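PDB 5LP0: epsin 1 from Danio rerio, which probably binds membranes enriched in phosphatidylinositol 4,5-bisphosphate through its ENTH domain, modifying their curvature and promoting clathrin-coated invaginations in receptor-mediated endocytosis. Local coordinates for residues Tyr89-Leu94 and Thr120-Glu125. Sequence-based numbering, arbitrary orientation.
Sequences YAVQTL and TLLKDE
Gln92 and Lys123 reach for each other from the short helix 89-92 and the C-terminal end of helix 108-122. Their long side chains cross at about a right angle and meet only at their far ends, where the amide of Gln92 lies against CE and NZ of Lys123; the amide nitrogen NE2 as modelled is 3.2 Å from NZ. The amide is probably turned over in the model, and in the reversed orientation its oxygen would face the ammonium group, so a hydrogen bond is possible. Lys123 spans the distance because its chain is fully extended beyond CG, with chi2 to chi4 all near 180°. A long, flexible, charged residue suits the solvent-exposed position of Lys123, and Gln92 offers it a neutral polar partner. Beneath this pair lies the apolar part of the contact: Val91 and Leu122 point toward each other, and CG2 of Val91 comes to 4.4 Å from CD1 of Leu122. That is a loose touch, in keeping with backbones whose CA atoms approach no closer than 9.6 Å here. Both residues are buried, which suits compact, branched aliphatic side chains. Within the all-helical ENTH domain, Val91 also rests on Leu118 and Val119, farther back along helix 108-122, and on Trp49 of helix 38-51, while Leu122 packs on Ile73 of helix 59-75.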
ATOM      1  N   TYR A  89       7.567   2.794  11.536  1.00  7.52           N
ATOM      2  CA  TYR A  89       6.636   3.248  12.563  1.00  6.99           C
ATOM      3  C   TYR A  89       5.265   3.571  11.969  1.00  6.67           C
ATOM      4  O   TYR A  89       4.250   3.368  12.614  1.00  8.47           O
ATOM      5  CB  TYR A  89       7.169   4.489  13.308  1.00  7.33           C
ATOM      6  CG  TYR A  89       8.545   4.353  13.925  1.00  9.23           C
ATOM      7  CD1 TYR A  89       8.924   3.208  14.587  1.00 11.10           C
ATOM      8  CD2 TYR A  89       9.441   5.414  13.893  1.00  9.37           C
ATOM      9  CE1 TYR A  89      10.192   3.096  15.164  1.00 11.76           C
ATOM     10  CE2 TYR A  89      10.710   5.317  14.468  1.00 10.43           C
ATOM     11  CZ  TYR A  89      11.074   4.161  15.100  1.00 13.27           C
ATOM     12  OH  TYR A  89      12.324   4.059  15.675  1.00 19.56           O
ATOM     13  N   ALA A  90       5.241   4.100  10.743  1.00  6.21           N
ATOM     14  CA  ALA A  90       4.005   4.445  10.051  1.00  6.22           C
ATOM     15  C   ALA A  90       3.161   3.213   9.723  1.00  6.78           C
ATOM     16  O   ALA A  90       1.957   3.315   9.539  1.00  6.57           O
ATOM     17  CB  ALA A  90       4.308   5.223   8.777  1.00  7.10           C
ATOM     18  N   VAL A  91       3.790   2.040   9.670  1.00  7.44           N
ATOM     19  CA  VAL A  91       3.028   0.795   9.553  1.00  7.40           C
ATOM     20  C   VAL A  91       2.691   0.222  10.951  1.00  6.33           C
ATOM     21  O   VAL A  91       1.559  -0.170  11.215  1.00  7.92           O
ATOM     22  CB  VAL A  91       3.782  -0.246   8.719  1.00  9.22           C
ATOM     23  CG1 VAL A  91       2.908  -1.491   8.499  1.00 10.12           C
ATOM     24  CG2 VAL A  91       4.210   0.350   7.396  1.00 10.26           C
ATOM     25  N   GLN A  92       3.665   0.217  11.853  1.00  7.30           N
ATOM     26  CA  GLN A  92       3.465  -0.324  13.204  1.00  6.35           C
ATOM     27  C   GLN A  92       2.314   0.355  13.940  1.00  7.70           C
ATOM     28  O   GLN A  92       1.567  -0.293  14.652  1.00  8.59           O
ATOM     29  CB  GLN A  92       4.752  -0.189  14.026  1.00 11.82           C
ATOM     30  CG  GLN A  92       5.824  -1.140  13.597  1.00 16.30           C
ATOM     31  CD  GLN A  92       7.134  -0.907  14.311  1.00 22.22           C
ATOM     32  OE1 GLN A  92       7.354   0.155  14.891  1.00 24.03           O
ATOM     33  NE2 GLN A  92       8.010  -1.906  14.279  1.00 26.04           N
ATOM     34  N   THR A  93       2.149   1.660  13.746  1.00  6.56           N
ATOM     35  CA  THR A  93       1.114   2.391  14.450  1.00  6.40           C
ATOM     36  C   THR A  93      -0.259   1.841  14.093  1.00  8.01           C
ATOM     37  O   THR A  93      -1.192   1.958  14.886  1.00  8.51           O
ATOM     38  CB  THR A  93       1.199   3.886  14.160  1.00  6.92           C
ATOM     39  OG1 THR A  93       0.306   4.578  15.011  1.00 11.12           O
ATOM     40  CG2 THR A  93       0.863   4.246  12.699  1.00  8.29           C
ATOM     41  N   LEU A  94      -0.374   1.247  12.912  1.00  6.88           N
ATOM     42  CA  LEU A  94      -1.660   0.769  12.428  1.00  6.93           C
ATOM     43  C   LEU A  94      -2.147  -0.496  13.141  1.00  9.05           C
ATOM     44  O   LEU A  94      -3.321  -0.858  13.035  1.00  9.98           O
ATOM     45  CB  LEU A  94      -1.615   0.547  10.925  1.00  9.55           C
ATOM     46  CG  LEU A  94      -1.260   1.815  10.130  1.00  8.42           C
ATOM     47  CD1 LEU A  94      -1.164   1.498   8.621  1.00  8.29           C
ATOM     48  CD2 LEU A  94      -2.241   2.945  10.386  1.00  7.98           C
ATOM     49  N   THR A 120       5.535  -7.936  10.059  1.00 10.54           N
ATOM     50  CA  THR A 120       6.386  -9.142  10.118  1.00 11.28           C
ATOM     51  C   THR A 120       7.094  -9.405   8.783  1.00  9.18           C
ATOM     52  O   THR A 120       8.270  -9.794   8.762  1.00 12.28           O
ATOM     53  CB  THR A 120       5.652 -10.416  10.596  1.00 15.66           C
ATOM     54  OG1 THR A 120       4.724 -10.848   9.611  1.00 16.23           O
ATOM     55  CG2 THR A 120       4.934 -10.179  11.903  1.00 16.78           C
ATOM     56  N   LEU A 121       6.396  -9.166   7.677  1.00 10.06           N
ATOM     57  CA  LEU A 121       7.023  -9.285   6.365  1.00 11.08           C
ATOM     58  C   LEU A 121       8.205  -8.323   6.211  1.00 10.37           C
ATOM     59  O   LEU A 121       9.292  -8.725   5.796  1.00 13.37           O
ATOM     60  CB  LEU A 121       6.011  -8.995   5.278  1.00  9.55           C
ATOM     61  CG  LEU A 121       6.612  -8.868   3.880  1.00 10.34           C
ATOM     62  CD1 LEU A 121       7.328 -10.154   3.459  1.00 13.01           C
ATOM     63  CD2 LEU A 121       5.495  -8.522   2.955  1.00 12.00           C
ATOM     64  N   LEU A 122       7.986  -7.044   6.517  1.00 10.31           N
ATOM     65  CA  LEU A 122       9.015  -6.024   6.320  1.00  9.57           C
ATOM     66  C   LEU A 122      10.269  -6.270   7.167  1.00 12.55           C
ATOM     67  O   LEU A 122      11.375  -5.913   6.763  1.00 15.84           O
ATOM     68  CB  LEU A 122       8.456  -4.624   6.599  1.00 10.25           C
ATOM     69  CG  LEU A 122       7.612  -4.049   5.464  1.00 10.27           C
ATOM     70  CD1 LEU A 122       6.821  -2.850   5.928  1.00 10.82           C
ATOM     71  CD2 LEU A 122       8.527  -3.699   4.293  1.00 11.28           C
ATOM     72  N   LYS A 123      10.096  -6.903   8.322  1.00 12.37           N
ATOM     73  CA  LYS A 123      11.224  -7.147   9.212  1.00 18.23           C
ATOM     74  C   LYS A 123      12.077  -8.357   8.802  1.00 21.63           C
ATOM     75  O   LYS A 123      13.114  -8.605   9.414  1.00 29.73           O
ATOM     76  CB  LYS A 123      10.737  -7.282  10.663  1.00 21.46           C
ATOM     77  CG  LYS A 123      10.196  -5.968  11.258  1.00 29.82           C
ATOM     78  CD  LYS A 123       9.701  -6.146  12.692  1.00 34.23           C
ATOM     79  CE  LYS A 123       9.235  -4.834  13.313  1.00 40.38           C
ATOM     80  NZ  LYS A 123       8.620  -5.059  14.664  1.00 39.94           N
ATOM     81  N   ASP A 124      11.669  -9.082   7.762  1.00 18.32           N
ATOM     82  CA  ASP A 124      12.341 -10.326   7.382  1.00 16.84           C
ATOM     83  C   ASP A 124      12.806 -10.310   5.921  1.00 18.35           C
ATOM     84  O   ASP A 124      12.014 -10.538   5.006  1.00 15.70           O
ATOM     85  CB  ASP A 124      11.397 -11.508   7.606  1.00 15.72           C
ATOM     86  CG  ASP A 124      12.117 -12.824   7.594  1.00 19.96           C
ATOM     87  OD1 ASP A 124      12.963 -13.017   6.704  1.00 20.76           O
ATOM     88  OD2 ASP A 124      11.837 -13.662   8.473  1.00 25.48           O
ATOM     89  N   GLU A 125      14.096 -10.058   5.704  1.00 17.82           N
ATOM     90  CA  GLU A 125      14.614  -9.866   4.350  1.00 19.00           C
ATOM     91  C   GLU A 125      14.598 -11.148   3.515  1.00 18.23           C
ATOM     92  O   GLU A 125      14.399 -11.098   2.292  1.00 22.20           O
ATOM     93  CB  GLU A 125      15.991  -9.192   4.397  1.00 23.74           C
ATOM     94  CG  GLU A 125      15.962  -7.914   5.241  1.00 34.11           C
ATOM     95  CD  GLU A 125      16.939  -6.841   4.780  1.00 46.99           C
ATOM     96  OE1 GLU A 125      17.194  -6.731   3.563  1.00 53.97           O
ATOM     97  OE2 GLU A 125      17.443  -6.094   5.645  1.00 49.30           O
TER